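Local coordinates for protein acetohydroxyacid synthase small subunit Related (Bacteroides thetaiotaomicron, PDB 2F06) that is of unknown function but, as a tandem ACT-domain protein that binds histidine in the crystal, probably senses amino acids in a regulatory role, at residues L9-E14 with N65-N70; V5-S10 with D54-Y59. All blocks are in the same frame, centred on the assembly; numbering follows the deposited sequence.

Contact 1: L9-E14 with N65-N70; sequences LSIFLE and NHFAVN
The antiparallel pairing of strand 5-13 with strand 69-80 in the sheet of an ACT domain includes S10 facing N70 and I11 facing V69. S10 and N70 form a hydrogen-bonded pair. S10 N gives a bond of 2.8 Å to N70 O, while N70 N returns one to S10 O at 2.9 Å. I11 and V69 make the non-hydrogen-bonded pair that follows, and their beta-branched side chains, suited to extended backbone, lie side by side on one face with I11 CG1 3.6 Å from V69 CG1. V69 CG1 reaches it because this methyl stands anti to V69 N (chi1 -152°); L9 also rests on V69 CG1, through CB and both methyls. In the beta-alpha-beta-beta-alpha-beta plan of the ACT domain, this face is covered by the two helices, and L62 of helix 55-64 touches both L9 and V69. The small S10 and polar N70 turn to the other face, where a second subunit packs. Farther along, F12 N bonds to A68 O at 3.0 Å, and the methyl of A68 lies 4.0 Å from F12 CB. Beyond this point a water accepts from A68 N at 3.1 Å. The ring of F12 meets F12 of the second subunit. F67, whose N bonds back to L62 O in the Schellman motif that ends the preceding helix, with H66 as its C-prime residue, sets CB 4.3 Å from I11 CG2, and its side chain also touches V23 and V26 of helix 19-29.

Contact 2: V5-S10 with D54-Y59; sequences VAKQLS and DPDKAY
Strand 5-10 and helix 55-59 run nearly parallel, their axes 21° apart and 9.3 Å from each other at closest approach, with K7 and P55 the nearest pair of CA atoms. K7 crosses the proline ring at about a right angle, its CB 3.9 Å from P55 CG, so the aliphatic part of the lysine covers an apolar surface. Its chain then bends at chi3 (132°) and brings NZ to D56, where it forms a salt bridge of 2.9 Å with OD1 on the syn lone pair. With K7 shortened to an alanine, the D56 carboxylate is likely to lose its positive mate, and P55 CG the cover of the lysine's CD. Two residues along the strand, L9 points its branched end at the helix: CD1 lies 3.7 Å from A58 CB, a methyl small enough for close approach, and CD2 is 4.3 Å from Y59 CB. Proline suits the first turn of a helix, which asks no N-H of it, and D54 caps that turn, its OD1 accepting from K57 N at 3.2 Å from above the carboxylate plane. The arrangement, a helix laid along one face of an antiparallel sheet, is that of the alpha/beta sandwich of the ACT fold.

How the contacts relate
Contacts 1 and 2 share L9 and S10 of strand 5-13, and their centres lie about 12 Å apart. In contact 1 this strand is joined edge to edge with strand 69-80; in contact 2 its face receives helix 55-64, the element that leads into strand 69-80. L9 is the side chain common to the two contacts. They also touch directly, where V69 O comes 3.4 Å from Y59 CE1. Neither forms the pocket of the bound histidine: the side chains of I11 in contact 1 and A58 in contact 2 lie about 12 and 11 Å from a histidine. Both contacts reach the second subunit, and S10 packs on F45 of that subunit.

Contact 1: L9-E14 with N65-N70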
# COMPACT_ATOMS: atom_id res chain seq x y z
N LEU A 9 10.54 13.74 0.13
CA LEU A 9 10.83 12.91 1.29
C LEU A 9 9.79 11.80 1.43
O LEU A 9 8.58 12.02 1.32
CB LEU A 9 10.84 13.73 2.59
CG LEU A 9 11.84 14.88 2.76
CD1 LEU A 9 11.89 15.30 4.20
CD2 LEU A 9 13.20 14.49 2.39
N SER A 10 10.29 10.61 1.68
CA SER A 10 9.46 9.52 2.13
C SER A 10 9.83 9.15 3.53
O SER A 10 10.94 8.66 3.75
CB SER A 10 9.63 8.30 1.20
OG SER A 10 8.93 8.60 0.00
N ILE A 11 8.87 9.28 4.44
CA ILE A 11 9.11 9.10 5.83
C ILE A 11 8.25 7.95 6.42
O ILE A 11 6.99 7.98 6.34
CB ILE A 11 8.88 10.42 6.60
CG1 ILE A 11 9.61 11.60 5.98
CG2 ILE A 11 9.32 10.27 8.07
CD1 ILE A 11 8.88 12.91 6.16
N PHE A 12 8.95 6.98 7.03
CA PHE A 12 8.33 5.78 7.62
C PHE A 12 7.73 6.16 8.98
O PHE A 12 8.43 6.60 9.86
CB PHE A 12 9.34 4.65 7.72
CG PHE A 12 8.82 3.36 8.40
CD1 PHE A 12 7.80 2.58 7.80
CD2 PHE A 12 9.39 2.92 9.61
CE1 PHE A 12 7.36 1.37 8.40
CE2 PHE A 12 8.99 1.75 10.24
CZ PHE A 12 7.95 0.96 9.62
N LEU A 13 6.40 6.08 9.09
CA LEU A 13 5.68 6.50 10.30
C LEU A 13 5.31 5.17 10.93
O LEU A 13 4.43 4.43 10.41
CB LEU A 13 4.38 7.28 9.98
CG LEU A 13 4.27 8.43 8.96
CD1 LEU A 13 2.78 8.70 8.46
CD2 LEU A 13 4.98 9.69 9.41
N GLU A 14 5.98 4.84 12.01
CA GLU A 14 5.67 3.63 12.75
C GLU A 14 4.40 3.79 13.63
O GLU A 14 3.77 4.83 13.58
CB GLU A 14 6.88 3.23 13.55
CG GLU A 14 7.37 4.25 14.48
CD GLU A 14 7.77 3.62 15.79
OE1 GLU A 14 6.89 3.00 16.43
OE2 GLU A 14 8.96 3.76 16.20
N ASN A 65 16.46 13.11 14.54
CA ASN A 65 15.38 12.70 15.42
C ASN A 65 14.97 11.23 15.27
O ASN A 65 13.92 10.82 15.78
CB ASN A 65 14.18 13.61 15.21
CG ASN A 65 14.39 14.97 15.85
OD1 ASN A 65 14.01 15.21 17.01
ND2 ASN A 65 15.04 15.86 15.12
N HIS A 66 15.80 10.46 14.55
CA HIS A 66 15.74 8.99 14.47
C HIS A 66 14.58 8.50 13.62
O HIS A 66 14.13 7.35 13.80
CB HIS A 66 15.71 8.37 15.89
CG HIS A 66 16.82 8.85 16.76
ND1 HIS A 66 18.11 8.38 16.65
CD2 HIS A 66 16.86 9.83 17.69
CE1 HIS A 66 18.89 9.03 17.49
NE2 HIS A 66 18.15 9.91 18.15
N PHE A 67 14.13 9.33 12.67
CA PHE A 67 13.18 8.89 11.66
C PHE A 67 13.89 8.17 10.53
O PHE A 67 15.04 8.48 10.24
CB PHE A 67 12.30 10.03 11.12
CG PHE A 67 11.30 10.56 12.15
CD1 PHE A 67 10.07 9.92 12.33
CD2 PHE A 67 11.59 11.68 12.93
CE1 PHE A 67 9.16 10.37 13.29
CE2 PHE A 67 10.68 12.14 13.89
CZ PHE A 67 9.47 11.48 14.09
N ALA A 68 13.20 7.18 9.93
CA ALA A 68 13.65 6.58 8.71
C ALA A 68 13.08 7.41 7.52
O ALA A 68 11.89 7.48 7.34
CB ALA A 68 13.19 5.12 8.64
N VAL A 69 13.95 8.04 6.73
CA VAL A 69 13.56 8.91 5.60
C VAL A 69 14.38 8.57 4.40
O VAL A 69 15.59 8.37 4.48
CB VAL A 69 14.00 10.40 5.81
CG1 VAL A 69 13.07 11.39 5.07
CG2 VAL A 69 14.11 10.75 7.22
N ASN A 70 13.76 8.61 3.24
CA ASN A 70 14.44 8.35 1.98
C ASN A 70 14.06 9.50 1.09
O ASN A 70 13.01 10.09 1.32
CB ASN A 70 13.90 7.06 1.37
CG ASN A 70 14.34 5.84 2.12
OD1 ASN A 70 15.40 5.78 2.73
ND2 ASN A 70 13.52 4.79 2.01
O HOH W 1 10.48 6.63 11.25

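Contact 2: V5-S10 with D54-Y59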
# COMPACT_ATOMS: atom_id res chain seq x y z
N VAL A 5 13.77 18.23 -11.64
CA VAL A 5 13.68 17.07 -10.77
C VAL A 5 13.77 17.49 -9.30
O VAL A 5 14.75 18.10 -8.84
CB VAL A 5 14.71 15.95 -11.09
CG1 VAL A 5 14.59 14.80 -10.13
CG2 VAL A 5 14.52 15.41 -12.50
N ALA A 6 12.71 17.18 -8.57
CA ALA A 6 12.58 17.55 -7.19
C ALA A 6 12.82 16.38 -6.24
O ALA A 6 12.66 15.22 -6.57
CB ALA A 6 11.22 18.16 -6.96
N LYS A 7 13.21 16.72 -5.02
CA LYS A 7 13.41 15.76 -3.97
C LYS A 7 12.10 15.66 -3.18
O LYS A 7 11.56 16.66 -2.68
CB LYS A 7 14.58 16.19 -3.07
CG LYS A 7 15.96 16.16 -3.79
CD LYS A 7 17.05 16.65 -2.83
CE LYS A 7 18.26 15.70 -2.84
NZ LYS A 7 19.51 16.43 -2.54
N GLN A 8 11.57 14.44 -3.14
CA GLN A 8 10.47 14.14 -2.27
C GLN A 8 10.96 13.36 -1.06
O GLN A 8 11.72 12.40 -1.18
CB GLN A 8 9.45 13.34 -3.03
CG GLN A 8 8.29 12.86 -2.19
CD GLN A 8 7.52 11.77 -2.93
OE1 GLN A 8 7.89 10.59 -2.88
NE2 GLN A 8 6.47 12.16 -3.61
N LEU A 9 10.54 13.74 0.13
CA LEU A 9 10.83 12.91 1.29
C LEU A 9 9.79 11.80 1.43
O LEU A 9 8.58 12.02 1.32
CB LEU A 9 10.84 13.73 2.59
CG LEU A 9 11.84 14.88 2.76
CD1 LEU A 9 11.89 15.30 4.20
CD2 LEU A 9 13.20 14.49 2.39
N SER A 10 10.29 10.61 1.68
CA SER A 10 9.46 9.52 2.13
C SER A 10 9.83 9.15 3.53
O SER A 10 10.94 8.66 3.75
CB SER A 10 9.63 8.30 1.20
OG SER A 10 8.93 8.60 0.00
N ASP A 54 12.79 23.00 2.16
CA ASP A 54 14.22 22.73 2.17
C ASP A 54 14.44 21.22 2.42
O ASP A 54 14.57 20.79 3.58
CB ASP A 54 14.92 23.65 3.22
CG ASP A 54 16.43 23.50 3.23
OD1 ASP A 54 16.97 22.51 2.70
OD2 ASP A 54 17.09 24.40 3.84
N PRO A 55 14.43 20.40 1.34
CA PRO A 55 14.51 18.94 1.58
C PRO A 55 15.79 18.42 2.30
O PRO A 55 15.68 17.51 3.11
CB PRO A 55 14.31 18.30 0.19
CG PRO A 55 14.56 19.34 -0.78
CD PRO A 55 14.29 20.71 -0.08
N ASP A 56 16.93 19.04 2.06
CA ASP A 56 18.20 18.61 2.67
C ASP A 56 18.24 18.90 4.18
O ASP A 56 18.66 18.05 4.97
CB ASP A 56 19.41 19.22 1.96
CG ASP A 56 19.52 18.79 0.49
OD1 ASP A 56 19.06 17.67 0.07
OD2 ASP A 56 20.10 19.60 -0.27
N LYS A 57 17.78 20.10 4.56
CA LYS A 57 17.69 20.48 5.98
C LYS A 57 16.66 19.57 6.67
O LYS A 57 16.91 19.10 7.79
CB LYS A 57 17.29 21.94 6.12
CG LYS A 57 17.40 22.42 7.52
CD LYS A 57 17.39 23.92 7.60
CE LYS A 57 16.34 24.32 8.57
NZ LYS A 57 16.72 25.58 9.20
N ALA A 58 15.52 19.35 6.02
CA ALA A 58 14.47 18.47 6.53
C ALA A 58 14.94 17.05 6.72
O ALA A 58 14.72 16.47 7.82
CB ALA A 58 13.27 18.47 5.64
N TYR A 59 15.57 16.49 5.70
CA TYR A 59 16.18 15.17 5.82
C TYR A 59 17.14 15.02 7.01
O TYR A 59 17.10 14.04 7.76
CB TYR A 59 16.89 14.79 4.52
CG TYR A 59 17.63 13.47 4.51
CD1 TYR A 59 16.98 12.32 4.12
CD2 TYR A 59 18.99 13.40 4.80
CE1 TYR A 59 17.61 11.13 4.05
CE2 TYR A 59 19.65 12.20 4.76
CZ TYR A 59 18.94 11.07 4.37
OH TYR A 59 19.54 9.85 4.26